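Local coordinates for nucleotidyl transferase AbiEii/AbiGii toxin family protein (Mycobacterium tuberculosis, PDB 6Y56) that probably acts as a nucleotidyltransferase toxin of a toxin-antitoxin system, blocking growth by inactivating tRNA acceptor stems, at residues A22-D25 with V26-H30; V177-A180 with R181-Y184; V199-L202 with W203-V207. All coordinates share one frame; numbering follows the deposited sequence.

Interaction 1. Residues A22-D25 with V26-H30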
ATOM      1  N   ALA A  22      13.866  -9.024   3.650  1.00 14.39           N
ATOM      2  CA  ALA A  22      13.985  -9.742   2.387  1.00 13.76           C
ATOM      3  C   ALA A  22      13.296 -11.097   2.456  1.00 13.32           C
ATOM      4  O   ALA A  22      12.656 -11.520   1.488  1.00 13.21           O
ATOM      5  CB  ALA A  22      15.456  -9.892   1.991  1.00 14.24           C
ATOM      6  N   LEU A  23      13.420 -11.789   3.590  1.00 13.37           N
ATOM      7  CA  LEU A  23      12.736 -13.065   3.747  1.00 13.46           C
ATOM      8  C   LEU A  23      11.226 -12.876   3.729  1.00 13.74           C
ATOM      9  O   LEU A  23      10.498 -13.677   3.133  1.00 13.00           O
ATOM     10  CB  LEU A  23      13.190 -13.750   5.037  1.00 16.45           C
ATOM     11  CG  LEU A  23      12.652 -15.158   5.303  1.00 15.53           C
ATOM     12  CD1 LEU A  23      12.904 -16.069   4.130  1.00 17.24           C
ATOM     13  CD2 LEU A  23      13.263 -15.742   6.571  1.00 19.43           C
ATOM     14  N   LEU A  24      10.741 -11.809   4.368  1.00 14.23           N
ATOM     15  CA  LEU A  24       9.314 -11.502   4.328  1.00 13.77           C
ATOM     16  C   LEU A  24       8.865 -11.152   2.919  1.00 13.47           C
ATOM     17  O   LEU A  24       7.786 -11.574   2.485  1.00 12.76           O
ATOM     18  CB  LEU A  24       9.011 -10.344   5.273  1.00 13.31           C
ATOM     19  CG  LEU A  24       7.553  -9.865   5.230  1.00 14.18           C
ATOM     20  CD1 LEU A  24       6.558 -10.945   5.658  1.00 14.73           C
ATOM     21  CD2 LEU A  24       7.435  -8.633   6.105  1.00 14.86           C
ATOM     22  N   ASP A  25       9.679 -10.391   2.186  1.00 12.09           N
ATOM     23  CA  ASP A  25       9.367 -10.062   0.798  1.00 11.56           C
ATOM     24  C   ASP A  25       9.143 -11.334  -0.017  1.00 11.49           C
ATOM     25  O   ASP A  25       8.161 -11.451  -0.771  1.00 13.02           O
ATOM     26  CB  ASP A  25      10.512  -9.221   0.207  1.00 13.00           C
ATOM     27  CG  ASP A  25      10.236  -8.751  -1.211  1.00 15.51           C
ATOM     28  OD1 ASP A  25       9.326  -7.921  -1.393  1.00 14.84           O
ATOM     29  OD2 ASP A  25      10.926  -9.203  -2.157  1.00 15.81           O
ATOM     30  N   VAL A  26      10.032 -12.315   0.150  1.00 12.49           N
ATOM     31  CA  VAL A  26       9.886 -13.582  -0.554  1.00 14.79           C
ATOM     32  C   VAL A  26       8.629 -14.307  -0.089  1.00 12.78           C
ATOM     33  O   VAL A  26       7.873 -14.857  -0.906  1.00 12.70           O
ATOM     34  CB  VAL A  26      11.147 -14.446  -0.348  1.00 13.43           C
ATOM     35  CG1 VAL A  26      10.937 -15.843  -0.893  1.00 16.07           C
ATOM     36  CG2 VAL A  26      12.348 -13.801  -1.002  1.00 15.83           C
ATOM     37  N   ALA A  27       8.390 -14.336   1.230  1.00 12.69           N
ATOM     38  CA  ALA A  27       7.205 -15.006   1.764  1.00 12.26           C
ATOM     39  C   ALA A  27       5.929 -14.389   1.209  1.00 12.61           C
ATOM     40  O   ALA A  27       4.987 -15.112   0.859  1.00 12.88           O
ATOM     41  CB  ALA A  27       7.220 -14.946   3.292  1.00 14.30           C
ATOM     42  N   GLN A  28       5.884 -13.057   1.105  1.00 12.20           N
ATOM     43  CA  GLN A  28       4.721 -12.398   0.516  1.00 13.46           C
ATOM     44  C   GLN A  28       4.459 -12.871  -0.907  1.00 12.47           C
ATOM     45  O   GLN A  28       3.299 -13.044  -1.306  1.00 12.79           O
ATOM     46  CB  GLN A  28       4.929 -10.888   0.489  1.00 12.57           C
ATOM     47  CG  GLN A  28       4.949 -10.216   1.827  1.00 11.44           C
ATOM     48  CD  GLN A  28       5.423  -8.795   1.715  1.00 12.72           C
ATOM     49  OE1 GLN A  28       6.193  -8.460   0.810  1.00 13.47           O
ATOM     50  NE2 GLN A  28       4.978  -7.948   2.630  1.00 14.71           N
ATOM     51  N   ASP A  29       5.516 -13.039  -1.715  1.00 12.08           N
ATOM     52  CA  ASP A  29       5.313 -13.527  -3.080  1.00 14.27           C
ATOM     53  C   ASP A  29       4.664 -14.898  -3.070  1.00 13.25           C
ATOM     54  O   ASP A  29       3.809 -15.204  -3.912  1.00 13.13           O
ATOM     55  CB  ASP A  29       6.638 -13.637  -3.836  1.00 14.35           C
ATOM     56  CG  ASP A  29       7.313 -12.308  -4.045  1.00 15.77           C
ATOM     57  OD1 ASP A  29       6.652 -11.250  -3.915  1.00 16.34           O
ATOM     58  OD2 ASP A  29       8.515 -12.327  -4.349  1.00 14.96           O
ATOM     59  N   HIS A  30       5.079 -15.741  -2.128  1.00 13.00           N
ATOM     60  CA  HIS A  30       4.515 -17.078  -2.005  1.00 14.41           C
ATOM     61  C   HIS A  30       3.056 -17.016  -1.574  1.00 13.12           C
ATOM     62  O   HIS A  30       2.224 -17.772  -2.088  1.00 14.06           O
ATOM     63  CB  HIS A  30       5.355 -17.909  -1.026  1.00 13.93           C
ATOM     64  CG  HIS A  30       6.649 -18.395  -1.603  1.00 15.02           C
ATOM     65  ND1 HIS A  30       7.666 -17.545  -1.979  1.00 14.85           N
ATOM     66  CD2 HIS A  30       7.087 -19.648  -1.879  1.00 16.45           C
ATOM     67  CE1 HIS A  30       8.674 -18.250  -2.466  1.00 17.78           C
ATOM     68  NE2 HIS A  30       8.345 -19.530  -2.419  1.00 17.74           N
TER
HETATM   69  O   HOH W   1       9.757 -10.059  -4.512  1.00 18.35           O

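Interaction 2. Residues V177-A180 with R181-Y184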
ATOM      1  N   VAL A 177      -1.343  11.816   9.053  1.00 15.34           N
ATOM      2  CA  VAL A 177      -0.200  11.421   9.868  1.00 18.45           C
ATOM      3  C   VAL A 177       1.014  11.272   8.961  1.00 17.66           C
ATOM      4  O   VAL A 177       0.913  10.769   7.839  1.00 21.55           O
ATOM      5  CB  VAL A 177      -0.505  10.127  10.652  1.00 25.03           C
ATOM      6  CG1 VAL A 177      -0.785   8.971   9.701  1.00 21.36           C
ATOM      7  CG2 VAL A 177       0.638   9.790  11.582  1.00 32.27           C
ATOM      8  N   ALA A 178       2.172  11.702   9.458  1.00 19.73           N
ATOM      9  CA  ALA A 178       3.405  11.724   8.676  1.00 21.68           C
ATOM     10  C   ALA A 178       4.180  10.436   8.933  1.00 20.85           C
ATOM     11  O   ALA A 178       4.715  10.234  10.028  1.00 23.06           O
ATOM     12  CB  ALA A 178       4.234  12.949   9.056  1.00 25.11           C
ATOM     13  N   LEU A 179       4.236   9.560   7.926  1.00 17.17           N
ATOM     14  CA  LEU A 179       4.922   8.278   8.026  1.00 17.45           C
ATOM     15  C   LEU A 179       6.065   8.234   7.021  1.00 16.40           C
ATOM     16  O   LEU A 179       5.866   8.527   5.840  1.00 16.27           O
ATOM     17  CB  LEU A 179       3.955   7.119   7.743  1.00 17.47           C
ATOM     18  CG  LEU A 179       2.645   7.058   8.530  1.00 20.30           C
ATOM     19  CD1 LEU A 179       1.815   5.832   8.123  1.00 20.49           C
ATOM     20  CD2 LEU A 179       2.908   7.069  10.040  1.00 23.99           C
ATOM     21  N   ALA A 180       7.256   7.828   7.476  1.00 16.23           N
ATOM     22  CA  ALA A 180       8.400   7.794   6.569  1.00 16.21           C
ATOM     23  C   ALA A 180       8.177   6.857   5.388  1.00 14.92           C
ATOM     24  O   ALA A 180       8.663   7.134   4.288  1.00 15.01           O
ATOM     25  CB  ALA A 180       9.675   7.400   7.318  1.00 16.77           C
ATOM     26  N   ARG A 181       7.466   5.739   5.592  1.00 16.15           N
ATOM     27  CA  ARG A 181       7.230   4.831   4.474  1.00 16.12           C
ATOM     28  C   ARG A 181       6.346   5.486   3.425  1.00 13.05           C
ATOM     29  O   ARG A 181       6.555   5.297   2.218  1.00 15.62           O
ATOM     30  CB  ARG A 181       6.610   3.518   4.963  1.00 18.35           C
ATOM     31  CG  ARG A 181       7.485   2.725   5.936  1.00 21.81           C
ATOM     32  CD  ARG A 181       6.718   1.540   6.518  1.00 23.53           C
ATOM     33  NE  ARG A 181       7.490   0.811   7.524  1.00 23.99           N
ATOM     34  CZ  ARG A 181       7.266  -0.456   7.863  1.00 23.36           C
ATOM     35  NH1 ARG A 181       6.295  -1.137   7.275  1.00 22.82           N
ATOM     36  NH2 ARG A 181       8.018  -1.037   8.791  1.00 24.44           N
ATOM     37  N   ASP A 182       5.384   6.300   3.864  1.00 12.93           N
ATOM     38  CA  ASP A 182       4.551   7.018   2.906  1.00 14.58           C
ATOM     39  C   ASP A 182       5.357   8.099   2.198  1.00 14.60           C
ATOM     40  O   ASP A 182       5.186   8.317   0.994  1.00 13.93           O
ATOM     41  CB  ASP A 182       3.365   7.670   3.605  1.00 15.00           C
ATOM     42  CG  ASP A 182       2.287   6.684   4.018  1.00 17.24           C
ATOM     43  OD1 ASP A 182       2.317   5.515   3.584  1.00 19.00           O
ATOM     44  OD2 ASP A 182       1.416   7.091   4.814  1.00 18.14           O
ATOM     45  N   LEU A 183       6.229   8.799   2.934  1.00 14.48           N
ATOM     46  CA  LEU A 183       7.102   9.787   2.305  1.00 13.99           C
ATOM     47  C   LEU A 183       7.974   9.144   1.232  1.00 13.89           C
ATOM     48  O   LEU A 183       8.132   9.690   0.133  1.00 13.57           O
ATOM     49  CB  LEU A 183       7.973  10.441   3.376  1.00 15.62           C
ATOM     50  CG  LEU A 183       9.051  11.421   2.895  1.00 16.97           C
ATOM     51  CD1 LEU A 183       8.412  12.626   2.208  1.00 16.31           C
ATOM     52  CD2 LEU A 183       9.910  11.856   4.067  1.00 19.52           C
ATOM     53  N   TYR A 184       8.562   7.985   1.537  1.00 13.83           N
ATOM     54  CA  TYR A 184       9.361   7.274   0.547  1.00 13.69           C
ATOM     55  C   TYR A 184       8.543   6.974  -0.709  1.00 13.14           C
ATOM     56  O   TYR A 184       9.009   7.168  -1.840  1.00 13.36           O
ATOM     57  CB  TYR A 184       9.915   5.975   1.151  1.00 14.81           C
ATOM     58  CG  TYR A 184      10.717   5.185   0.156  1.00 16.47           C
ATOM     59  CD1 TYR A 184      10.101   4.298  -0.727  1.00 16.18           C
ATOM     60  CD2 TYR A 184      12.092   5.359   0.058  1.00 19.83           C
ATOM     61  CE1 TYR A 184      10.827   3.594  -1.658  1.00 17.99           C
ATOM     62  CE2 TYR A 184      12.834   4.655  -0.877  1.00 18.76           C
ATOM     63  CZ  TYR A 184      12.193   3.785  -1.735  1.00 19.19           C
ATOM     64  OH  TYR A 184      12.934   3.094  -2.674  1.00 19.87           O
TER
HETATM   65  O   HOH W   2       2.147   9.487   5.931  1.00 16.47           O

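Interaction 3. Residues V199-L202 with W203-V207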
ATOM      1  N   VAL A 199      -5.434  12.907  -9.672  1.00 11.90           N
ATOM      2  CA  VAL A 199      -4.888  12.657  -8.340  1.00 11.60           C
ATOM      3  C   VAL A 199      -5.454  13.655  -7.336  1.00 11.62           C
ATOM      4  O   VAL A 199      -5.866  13.283  -6.228  1.00 11.65           O
ATOM      5  CB  VAL A 199      -3.348  12.667  -8.362  1.00 11.66           C
ATOM      6  CG1 VAL A 199      -2.802  12.683  -6.931  1.00 12.16           C
ATOM      7  CG2 VAL A 199      -2.831  11.442  -9.076  1.00 13.02           C
ATOM      8  N   ARG A 200      -5.534  14.931  -7.717  1.00 12.12           N
ATOM      9  CA  ARG A 200      -6.044  15.940  -6.798  1.00 12.25           C
ATOM     10  C   ARG A 200      -7.515  15.706  -6.483  1.00 12.38           C
ATOM     11  O   ARG A 200      -7.933  15.806  -5.319  1.00 11.76           O
ATOM     12  CB  ARG A 200      -5.835  17.322  -7.411  1.00 11.79           C
ATOM     13  CG  ARG A 200      -6.351  18.485  -6.573  1.00 13.47           C
ATOM     14  CD  ARG A 200      -6.005  19.839  -7.206  1.00 16.20           C
ATOM     15  NE  ARG A 200      -6.529  19.936  -8.561  1.00 18.60           N
ATOM     16  CZ  ARG A 200      -5.819  20.244  -9.641  1.00 18.26           C
ATOM     17  NH1 ARG A 200      -4.529  20.539  -9.568  1.00 19.04           N
ATOM     18  NH2 ARG A 200      -6.425  20.280 -10.816  1.00 22.45           N
ATOM     19  N   ARG A 201      -8.316  15.403  -7.508  1.00 12.17           N
ATOM     20  CA  ARG A 201      -9.734  15.119  -7.309  1.00 11.32           C
ATOM     21  C   ARG A 201      -9.924  13.908  -6.411  1.00 11.99           C
ATOM     22  O   ARG A 201     -10.684  13.958  -5.434  1.00 11.19           O
ATOM     23  CB  ARG A 201     -10.418  14.927  -8.668  1.00 13.21           C
ATOM     24  CG  ARG A 201     -11.864  14.431  -8.619  1.00 14.98           C
ATOM     25  CD  ARG A 201     -12.768  15.364  -7.837  1.00 14.11           C
ATOM     26  NE  ARG A 201     -12.794  16.721  -8.380  1.00 15.91           N
ATOM     27  CZ  ARG A 201     -13.767  17.210  -9.145  1.00 15.60           C
ATOM     28  NH1 ARG A 201     -13.709  18.471  -9.559  1.00 16.96           N
ATOM     29  NH2 ARG A 201     -14.798  16.449  -9.489  1.00 17.89           N
ATOM     30  N   LEU A 202      -9.216  12.822  -6.707  1.00 11.34           N
ATOM     31  CA  LEU A 202      -9.339  11.612  -5.903  1.00 13.20           C
ATOM     32  C   LEU A 202      -8.881  11.851  -4.471  1.00 11.59           C
ATOM     33  O   LEU A 202      -9.477  11.308  -3.537  1.00 12.19           O
ATOM     34  CB  LEU A 202      -8.533  10.478  -6.532  1.00 13.90           C
ATOM     35  CG  LEU A 202      -9.151   9.825  -7.758  1.00 16.46           C
ATOM     36  CD1 LEU A 202      -8.138   8.879  -8.378  1.00 18.30           C
ATOM     37  CD2 LEU A 202     -10.403   9.080  -7.346  1.00 20.05           C
ATOM     38  N   TRP A 203      -7.816  12.639  -4.280  1.00 11.03           N
ATOM     39  CA  TRP A 203      -7.337  12.956  -2.934  1.00 11.33           C
ATOM     40  C   TRP A 203      -8.440  13.601  -2.104  1.00 11.39           C
ATOM     41  O   TRP A 203      -8.722  13.177  -0.979  1.00 10.76           O
ATOM     42  CB  TRP A 203      -6.120  13.882  -3.031  1.00 11.27           C
ATOM     43  CG  TRP A 203      -5.604  14.407  -1.728  1.00 12.14           C
ATOM     44  CD1 TRP A 203      -5.193  13.681  -0.650  1.00 13.25           C
ATOM     45  CD2 TRP A 203      -5.426  15.781  -1.379  1.00 12.56           C
ATOM     46  NE1 TRP A 203      -4.757  14.524   0.343  1.00 14.44           N
ATOM     47  CE2 TRP A 203      -4.895  15.819  -0.075  1.00 12.65           C
ATOM     48  CE3 TRP A 203      -5.667  16.983  -2.043  1.00 14.58           C
ATOM     49  CZ2 TRP A 203      -4.595  17.018   0.582  1.00 14.69           C
ATOM     50  CZ3 TRP A 203      -5.370  18.164  -1.400  1.00 15.53           C
ATOM     51  CH2 TRP A 203      -4.840  18.173  -0.095  1.00 16.00           C
ATOM     52  N   VAL A 204      -9.101  14.614  -2.661  1.00 10.50           N
ATOM     53  CA  VAL A 204     -10.168  15.285  -1.926  1.00 12.26           C
ATOM     54  C   VAL A 204     -11.289  14.310  -1.594  1.00 11.95           C
ATOM     55  O   VAL A 204     -11.819  14.310  -0.478  1.00 11.84           O
ATOM     56  CB  VAL A 204     -10.684  16.505  -2.712  1.00 12.48           C
ATOM     57  CG1 VAL A 204     -11.912  17.118  -2.023  1.00 13.61           C
ATOM     58  CG2 VAL A 204      -9.581  17.525  -2.855  1.00 14.48           C
ATOM     59  N   LEU A 205     -11.677  13.470  -2.561  1.00 11.06           N
ATOM     60  CA  LEU A 205     -12.772  12.529  -2.336  1.00 12.08           C
ATOM     61  C   LEU A 205     -12.386  11.463  -1.318  1.00 12.54           C
ATOM     62  O   LEU A 205     -13.226  11.039  -0.513  1.00 13.02           O
ATOM     63  CB  LEU A 205     -13.204  11.886  -3.656  1.00 12.87           C
ATOM     64  CG  LEU A 205     -13.720  12.864  -4.712  1.00 13.26           C
ATOM     65  CD1 LEU A 205     -13.976  12.174  -6.040  1.00 14.42           C
ATOM     66  CD2 LEU A 205     -14.983  13.586  -4.262  1.00 14.93           C
ATOM     67  N   LYS A 206     -11.122  11.033  -1.318  1.00 12.38           N
ATOM     68  CA  LYS A 206     -10.687  10.043  -0.335  1.00 14.14           C
ATOM     69  C   LYS A 206     -10.693  10.638   1.064  1.00 12.96           C
ATOM     70  O   LYS A 206     -11.161   9.996   2.011  1.00 14.76           O
ATOM     71  CB  LYS A 206      -9.281   9.541  -0.661  1.00 13.16           C
ATOM     72  CG  LYS A 206      -9.183   8.690  -1.917  1.00 15.73           C
ATOM     73  CD  LYS A 206      -9.595   7.241  -1.699  1.00 18.62           C
ATOM     74  CE  LYS A 206      -9.452   6.453  -2.996  1.00 16.19           C
ATOM     75  NZ  LYS A 206      -9.714   5.011  -2.766  1.00 20.50           N
ATOM     76  N   VAL A 207     -10.176  11.862   1.212  1.00 12.15           N
ATOM     77  CA  VAL A 207     -10.171  12.504   2.523  1.00 13.57           C
ATOM     78  C   VAL A 207     -11.594  12.730   3.018  1.00 13.13           C
ATOM     79  O   VAL A 207     -11.890  12.540   4.207  1.00 12.88           O
ATOM     80  CB  VAL A 207      -9.361  13.812   2.491  1.00 11.82           C
ATOM     81  CG1 VAL A 207      -9.525  14.542   3.827  1.00 13.64           C
ATOM     82  CG2 VAL A 207      -7.888  13.527   2.215  1.00 13.01           C
TER

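Interaction 1. Residues A22-D25 with V26-H30
Asp25 and Asp29 sit one helical turn apart and are bridged by a single water. That water donates to Asp25 OD2 at 2.8 Å and to Asp29 OD2 at 2.6 Å. It separates two like charges, since Asp25 OD2 and Asp29 OD2 are 4.5 Å from each other. Gln28 takes a different path. Its CG lies beside the backbone N (chi1 -68°) and comes to 3.2 Å from Leu24 O. The chain then runs on extended, and Gln28 NE2 ends 4.1 Å from Leu24 CG. The side chains of Gln28 and Asp25 cross at about a right angle, with the amide and carboxylate planes 65° apart. Gln28 OE1 is 3.9 Å from Asp25 OD1. All of this rides on regular i to i+4 bonding within helix 19-38, whose Leu23, Val26 and Ala27 touch Phe94 of strand 94-100 in the mixed sheet. Gln28 N donates to Leu24 O at 2.8 Å. Val26 O accepts twice, both times from His30 one turn on: from its backbone N and from ND1, which comes from above the carbonyl plane at 2.9 Å. Lys56 makes salt bridges with Asp25 OD1 and Asp29 OD1 and a weak hydrogen bond with Gln28 OE1, Arg55 pairs with Asp25 OD2, and these cations probably offset the buried negative charges. His11 also binds Asp25 OD2, Tyr151 OH binds Asp29 OD2, Ser66 O holds Gln28 NE2, and the His30 ring packs among Tyr151, Phe94 and Phe153.

Interaction 2. Residues V177-A180 with R181-Y184
Leu179 has extended backbone angles (phi -118°, psi 132°) and is the N-cap residue, and from Ala180 on the chain turns helical. The first two i to i+4 bonds follow at once. Leu183 N donates to Leu179 O, and Tyr184 N donates to Ala180 O, each at 2.9 Å. Across this helix start the side chains of Leu179 and Asp182 lie alongside each other and point the same way. Leu179 CD1 comes to 3.6 Å from Asp182 OD2, while Leu179 CB is 3.9 Å from the same oxygen. Both carbons thus touch the one oxygen, OD2. Asp182 CG stands beside its own backbone N (chi1 -74°), which turns the carboxylate back toward the start of the helix. There a water completes the link. It donates to Asp182 OD2 at 2.7 Å and to Val177 O at 2.6 Å, and it accepts from Leu179 N at 2.9 Å. The acid therefore reaches the incoming chain through water. Salt bridges to Lys170 and Arg173 hold the same carboxylate from helix 163-174 and probably favour its negative charge. Arg181 leads away from the contact, extended, to Asp238 and Thr67. The contact thus marks the junction where the loop after helix 163-174 enters helix 180-189. Leu183 packs on Met249, Trp252 and Val256 of helix 249-259, and Ala180 touches Ile240 of helix 240-243.

Interaction 3. Residues V199-L202 with W203-V207
Val199 O receives Trp203 N at 2.8 Å, and the same oxygen lies 3.3 Å from Trp203 CB. Arg200 O is next. It accepts from Val204 N at 3.1 Å and also lies at the edge of the Trp203 ring, near its plane. Val204 CG2 leans on this oxygen too, at 3.4 Å. The guanidinium of Arg200 turns elsewhere and donates to Phe262 O. Arg201 makes the main side-chain contact, with Leu205 one turn on. Its chain bends at chi2 and chi3 (both 59°), and its CD comes to 3.9 Å from Leu205 CD1. The two side chains run at a slant to each other, aliphatic part against methyl. Beyond the bend the guanidinium pairs with Glu270 and Asp267. Arg201 O accepts from Leu205 N, and Leu205 CG is 3.3 Å from Arg201 O. Leu202 O closes the segment by taking Lys206 N at 2.8 Å. Lys206 CG is 3.1 Å from the same oxygen, a snug fit. The lysine then bends at chi2 (-81°) and carries NZ to Glu169 and Glu165. Helix 196-212 packs against several others. Val199 and Leu202 pack on helix 163-174, Leu205 meets Val284, Ala287 and Leu288 of helix 281-292, and Arg201, Val204 and Leu205 touch Trp273 of helix 268-273.

The three contacts lie in series along the chain, and none touches another. Interaction 1 is on helix 19-38, which packs on strand 94-100 of the mixed sheet. Interactions 2 and 3 belong to the helical part that follows the strands, where helix 180-189 and helix 196-212 follow each other in the chain. Their centres are 18 Å apart, and their nearest atoms about 10 Å. Both make salt bridges to helix 163-174, which thus joins them. The centres of interactions 1 and 2 are 22 Å apart, and their nearest atoms about 8 Å. Interactions 1 and 3 lie on opposite sides of the chain's centre, with their own centres 32 Å apart.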